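Local coordinates for protein blue-light receptor of the BLUF-family (Rhodobacter sphaeroides, PDB 2BYC) that probably senses blue light through a bound flavin, here flavin mononucleotide, as a photoreceptor of the BLUF family captured in its dark state, at residues 9-14 with 47-52; 105-110 with 122-127. All blocks are in the same frame, centred on the assembly; numbering follows the deposited sequence.

Contact 1: 9-14 with 47-52; sequences TYRSRV and GVHFVQ. With FMN (flavin mononucleotide), chain C.
Tyr10 and Gln52 lie side by side and point the same way, toward the flavin. The tyrosine ring stands almost square to the glutamine amide, the planes 84° apart, and Tyr10 OH donates to Gln52 OE1 at 2.6 Å, reaching it from above the carbonyl plane. Gln52 has its CG anti to the backbone N (chi1 -169°) and runs out extended, which carries NE2 to the isoalloxazine: that nitrogen donates to FMN N5 at 3.1 Å and to FMN O4 at 3.0 Å. As modelled, both amide atoms have partners, and these would hold the amide in this rotation. This Tyr-Gln-flavin network is characteristic of BLUF domains, whose ferredoxin-like fold pairs strands 5-14 and 49-55 antiparallel in its sheet, and its rearrangement is thought to start signalling. Tyr10 and Gln52 form a hydrogen-bonded pair, as do Ser12 and Phe50, all four side chains on the flavin side of the sheet. Phe50 is sandwiched: methyl C7M of FMN sits over one face, while Val14 CG2 covers the opposite face 3.7 Å from the centroid, a CH-pi contact close to the ring normal. Ser12 OG comes to that ring's edge and finds its hydrogen bond with His74.

The other side of the sheet carries Arg11, Val51, Arg13 and His49. Arg11 bends at its third torsion, bringing NH1 over one face of the imidazole, 3.1 Å from His49 CE1, with guanidinium and ring 43° apart. The Arg13 guanidinium stands nearly perpendicular to the same ring and lays one face on Val48 CG1. His49 ND1 makes a weak bond to Ser12 O, whose main partner is Phe50 N at 2.8 Å.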
# COMPACT_ATOMS: atom_id res chain seq x y z
N THR A 9 5.51 -4.15 2.32
CA THR A 9 5.08 -3.75 0.98
C THR A 9 5.09 -5.03 0.18
O THR A 9 6.05 -5.77 0.28
CB THR A 9 6.17 -2.85 0.34
OG1 THR A 9 6.18 -1.63 1.09
CG2 THR A 9 5.82 -2.49 -1.03
N TYR A 10 4.00 -5.27 -0.58
CA TYR A 10 3.86 -6.42 -1.44
C TYR A 10 3.34 -5.92 -2.78
O TYR A 10 2.86 -4.83 -2.93
CB TYR A 10 2.90 -7.49 -0.78
CG TYR A 10 1.48 -7.02 -0.82
CD1 TYR A 10 0.78 -7.05 -2.01
CD2 TYR A 10 0.81 -6.59 0.34
CE1 TYR A 10 -0.50 -6.59 -2.08
CE2 TYR A 10 -0.50 -6.13 0.28
CZ TYR A 10 -1.14 -6.17 -0.93
OH TYR A 10 -2.42 -5.73 -1.09
N ARG A 11 3.52 -6.74 -3.79
CA ARG A 11 3.08 -6.46 -5.16
C ARG A 11 2.18 -7.62 -5.46
O ARG A 11 2.48 -8.75 -5.02
CB ARG A 11 4.29 -6.56 -6.07
CG ARG A 11 4.03 -6.08 -7.46
CD ARG A 11 5.31 -6.06 -8.30
NE ARG A 11 5.69 -7.41 -8.65
CZ ARG A 11 5.51 -7.96 -9.84
NH1 ARG A 11 5.00 -7.24 -10.84
NH2 ARG A 11 5.88 -9.22 -10.05
N SER A 12 1.07 -7.35 -6.15
CA SER A 12 0.15 -8.41 -6.65
C SER A 12 -0.34 -8.06 -7.99
O SER A 12 -0.24 -6.91 -8.40
CB SER A 12 -1.06 -8.61 -5.75
OG SER A 12 -1.84 -7.47 -5.69
N ARG A 13 -0.84 -9.07 -8.69
CA ARG A 13 -1.55 -8.86 -9.94
C ARG A 13 -3.00 -8.62 -9.71
O ARG A 13 -3.67 -9.39 -9.02
CB ARG A 13 -1.52 -10.12 -10.80
CG ARG A 13 -0.44 -10.15 -11.75
CD ARG A 13 -0.96 -10.14 -13.18
NE ARG A 13 0.11 -9.69 -14.07
CZ ARG A 13 -0.06 -9.34 -15.34
NH1 ARG A 13 -1.30 -9.40 -15.87
NH2 ARG A 13 0.98 -8.90 -16.04
N VAL A 14 -3.47 -7.58 -10.34
CA VAL A 14 -4.88 -7.22 -10.29
C VAL A 14 -5.77 -8.33 -10.81
O VAL A 14 -5.48 -8.93 -11.80
CB VAL A 14 -5.07 -5.95 -11.07
CG1 VAL A 14 -6.45 -5.79 -11.52
CG2 VAL A 14 -4.66 -4.79 -10.18
N GLY A 47 -3.65 -0.49 -12.88
CA GLY A 47 -4.50 -1.22 -13.79
C GLY A 47 -4.06 -2.66 -13.99
O GLY A 47 -4.82 -3.45 -14.50
N VAL A 48 -2.84 -2.99 -13.60
CA VAL A 48 -2.33 -4.35 -13.84
C VAL A 48 -1.85 -5.03 -12.57
O VAL A 48 -2.00 -6.22 -12.41
CB VAL A 48 -1.18 -4.30 -14.86
CG1 VAL A 48 -0.63 -5.67 -15.23
CG2 VAL A 48 -1.65 -3.56 -16.13
N HIS A 49 -1.22 -4.24 -11.72
CA HIS A 49 -0.56 -4.71 -10.50
C HIS A 49 -1.06 -3.79 -9.38
O HIS A 49 -1.48 -2.71 -9.68
CB HIS A 49 0.93 -4.51 -10.61
CG HIS A 49 1.58 -5.52 -11.50
ND1 HIS A 49 1.58 -6.87 -11.19
CD2 HIS A 49 2.14 -5.41 -12.72
CE1 HIS A 49 2.19 -7.54 -12.15
NE2 HIS A 49 2.55 -6.67 -13.09
N PHE A 50 -1.13 -4.27 -8.14
CA PHE A 50 -1.23 -3.35 -6.95
C PHE A 50 0.10 -3.45 -6.29
O PHE A 50 0.75 -4.52 -6.32
CB PHE A 50 -2.18 -4.00 -5.96
CG PHE A 50 -3.63 -3.92 -6.31
CD1 PHE A 50 -4.41 -5.08 -6.47
CD2 PHE A 50 -4.26 -2.70 -6.47
CE1 PHE A 50 -5.80 -4.98 -6.75
CE2 PHE A 50 -5.61 -2.62 -6.76
CZ PHE A 50 -6.38 -3.79 -6.88
N VAL A 51 0.53 -2.33 -5.71
CA VAL A 51 1.66 -2.33 -4.77
C VAL A 51 1.03 -1.73 -3.53
O VAL A 51 0.44 -0.70 -3.60
CB VAL A 51 2.88 -1.54 -5.30
CG1 VAL A 51 3.93 -1.45 -4.23
CG2 VAL A 51 3.52 -2.31 -6.55
N GLN A 52 1.09 -2.47 -2.43
CA GLN A 52 0.53 -1.98 -1.17
C GLN A 52 1.59 -1.90 -0.08
O GLN A 52 2.40 -2.79 0.05
CB GLN A 52 -0.72 -2.78 -0.74
CG GLN A 52 -1.38 -2.07 0.39
CD GLN A 52 -2.61 -2.76 0.86
OE1 GLN A 52 -2.73 -3.99 0.83
NE2 GLN A 52 -3.54 -1.98 1.32
N1 FMN C . -8.69 -4.63 3.57
C2 FMN C . -8.33 -3.88 4.66
O2 FMN C . -9.03 -3.91 5.71
N3 FMN C . -7.22 -3.10 4.64
C4 FMN C . -6.52 -3.06 3.49
O4 FMN C . -5.51 -2.43 3.47
C4A FMN C . -6.87 -3.82 2.37
N5 FMN C . -6.11 -3.75 1.21
C5A FMN C . -6.41 -4.56 0.11
C6 FMN C . -5.63 -4.53 -1.03
C7 FMN C . -5.94 -5.27 -2.18
C7M FMN C . -4.97 -5.33 -3.37
C8 FMN C . -7.05 -6.09 -2.14
C8M FMN C . -7.42 -6.99 -3.31
C9 FMN C . -7.84 -6.15 -0.99
C9A FMN C . -7.50 -5.36 0.16
N10 FMN C . -8.30 -5.39 1.32
C10 FMN C . -7.95 -4.62 2.43
C1' FMN C . -9.67 -5.98 1.33
C2' FMN C . -9.52 -7.12 2.32
O2' FMN C . -9.03 -8.14 1.50
C3' FMN C . -10.80 -7.54 3.06
O3' FMN C . -11.64 -8.20 2.17
C4' FMN C . -11.61 -6.43 3.73
O4' FMN C . -10.96 -5.85 4.88
C5' FMN C . -12.93 -7.02 4.23
O5' FMN C . -14.09 -6.76 3.44
P FMN C . -15.45 -7.09 4.22
O1P FMN C . -16.69 -6.68 3.41
O2P FMN C . -15.42 -8.61 4.40
O3P FMN C . -15.27 -6.33 5.51
O HOH W 1 -3.60 -7.63 -14.20

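Contact 2: 105-110 with 122-127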
# COMPACT_ATOMS: atom_id res chain seq x y z
N ALA A 105 1.84 11.23 -12.74
CA ALA A 105 2.33 12.54 -12.36
C ALA A 105 3.42 12.52 -11.28
O ALA A 105 4.30 13.38 -11.28
CB ALA A 105 1.17 13.42 -11.90
N LEU A 106 3.39 11.56 -10.36
CA LEU A 106 4.31 11.59 -9.22
C LEU A 106 5.58 10.80 -9.38
O LEU A 106 6.57 11.10 -8.70
CB LEU A 106 3.60 11.14 -7.93
CG LEU A 106 2.85 12.05 -6.94
CD1 LEU A 106 1.94 13.09 -7.59
CD2 LEU A 106 2.08 11.17 -5.96
N ALA A 107 5.55 9.76 -10.21
CA ALA A 107 6.64 8.77 -10.32
C ALA A 107 6.55 8.12 -11.70
O ALA A 107 6.39 6.88 -11.85
CB ALA A 107 6.51 7.74 -9.20
N PRO A 108 6.64 8.96 -12.74
CA PRO A 108 6.48 8.61 -14.13
C PRO A 108 7.23 7.35 -14.51
O PRO A 108 6.70 6.54 -15.27
CB PRO A 108 7.07 9.82 -14.83
CG PRO A 108 7.87 10.50 -13.81
CD PRO A 108 7.02 10.37 -12.63
N ASP A 109 8.43 7.14 -13.97
CA ASP A 109 9.24 5.96 -14.37
C ASP A 109 8.88 4.65 -13.66
O ASP A 109 9.29 3.57 -14.08
CB ASP A 109 10.72 6.24 -14.19
CG ASP A 109 11.19 7.48 -14.94
OD1 ASP A 109 11.21 7.42 -16.21
OD2 ASP A 109 11.51 8.50 -14.25
N LEU A 110 8.08 4.76 -12.60
CA LEU A 110 7.68 3.61 -11.79
C LEU A 110 6.22 3.16 -12.02
O LEU A 110 5.77 2.21 -11.38
CB LEU A 110 7.96 3.90 -10.31
CG LEU A 110 9.41 4.28 -10.08
CD1 LEU A 110 9.51 5.80 -9.92
CD2 LEU A 110 10.02 3.60 -8.85
N ALA A 122 11.64 2.41 -2.20
CA ALA A 122 12.12 3.57 -1.52
C ALA A 122 11.75 4.83 -2.27
O ALA A 122 11.41 5.85 -1.68
CB ALA A 122 13.60 3.50 -1.45
N GLU A 123 11.88 4.78 -3.58
CA GLU A 123 11.52 5.89 -4.46
C GLU A 123 10.07 6.20 -4.41
O GLU A 123 9.72 7.36 -4.28
CB GLU A 123 11.85 5.55 -5.91
CG GLU A 123 11.52 6.68 -6.91
CD GLU A 123 12.76 7.51 -7.28
OE1 GLU A 123 12.66 8.35 -8.22
OE2 GLU A 123 13.82 7.30 -6.64
N LEU A 124 9.23 5.17 -4.54
CA LEU A 124 7.79 5.33 -4.43
C LEU A 124 7.46 5.94 -3.09
O LEU A 124 6.71 6.91 -3.02
CB LEU A 124 7.07 3.98 -4.64
CG LEU A 124 6.99 3.51 -6.11
CD1 LEU A 124 6.60 2.05 -6.13
CD2 LEU A 124 6.02 4.35 -7.03
N HIS A 125 8.08 5.43 -2.04
CA HIS A 125 7.80 5.94 -0.69
C HIS A 125 8.17 7.43 -0.56
O HIS A 125 7.47 8.22 0.03
CB HIS A 125 8.55 5.13 0.37
CG HIS A 125 7.98 3.78 0.67
ND1 HIS A 125 6.70 3.38 0.31
CD2 HIS A 125 8.52 2.73 1.33
CE1 HIS A 125 6.49 2.15 0.72
NE2 HIS A 125 7.57 1.74 1.36
N ARG A 126 9.31 7.78 -1.10
CA ARG A 126 9.84 9.11 -1.05
C ARG A 126 8.95 10.08 -1.81
O ARG A 126 8.57 11.13 -1.32
CB ARG A 126 11.23 9.08 -1.68
CG ARG A 126 12.03 10.35 -1.61
CD ARG A 126 13.35 10.23 -2.39
NE ARG A 126 13.15 10.65 -3.75
CZ ARG A 126 13.52 9.93 -4.80
NH1 ARG A 126 14.14 8.76 -4.62
NH2 ARG A 126 13.25 10.39 -6.03
N THR A 127 8.61 9.75 -3.03
CA THR A 127 7.92 10.72 -3.81
C THR A 127 6.48 10.84 -3.38
O THR A 127 5.91 11.94 -3.37
CB THR A 127 8.06 10.40 -5.31
OG1 THR A 127 7.24 9.30 -5.67
CG2 THR A 127 9.49 10.07 -5.65
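Leu110 meets the helix 120-131 with its whole branched end. Its CD1 lies 3.7 Å from Glu123 CG, and CD2 also packs on the CB and CG of that glutamate, the two side chains crossing at about a right angle. Leu110 CB rests 3.8 Å from Leu124 CD2. Leu124 CD2 also reaches Ala107 CB at 4.1 Å, so Leu124, a buried residue, bridges two positions of the turn that follows helix 100-106; Leu124 also touches Leu113. The turn itself begins where Ala107 leaves helical geometry, and it is closed by Leu110 N bonding to Ala107 O.

Polar groups take a smaller share. Thr127 OG1 lies near Leu106 O at 3.6 Å and near Ala107 CB, while bonding weakly to Glu123 O one helical turn back in its own helix; its chi1 of 74° sets the hydroxyl between the backbone N and carbonyl carbon, within range of that oxygen.

The one salt bridge here lies within the helix. Glu123 has CG anti to its backbone N, then bends at chi2 (98°), and OE2 is modelled in a salt bridge with Arg126 NH1, at 2.5 Å shorter than usual, so its detail is doubtful.

The join between the turn and the C-terminal helix thus rests on apolar packing, with Glu123 lending its aliphatic stem to Leu110 while its carboxylate turns to Arg126 in the model.

In the fold
Contact 1 lies at the flavin, contact 2 on the far side of the sheet from it, their centres 15 Å apart. Contact 1 closes in the chain before contact 2 opens. The two touch directly where the side chains of Thr9 and His125 pack together. Leu113 and Leu115, from the segment joining the halves of contact 2, lie against Val51 of contact 1, and Leu113 also touches Leu124. The side chain of Leu124 is about 10 Å from that of Gln52 and about 14 Å from FMN, and no residue of helix 120-131 is among those lining the flavin pocket. Val51, next to Gln52 on the same strand, faces the helix side of the sheet.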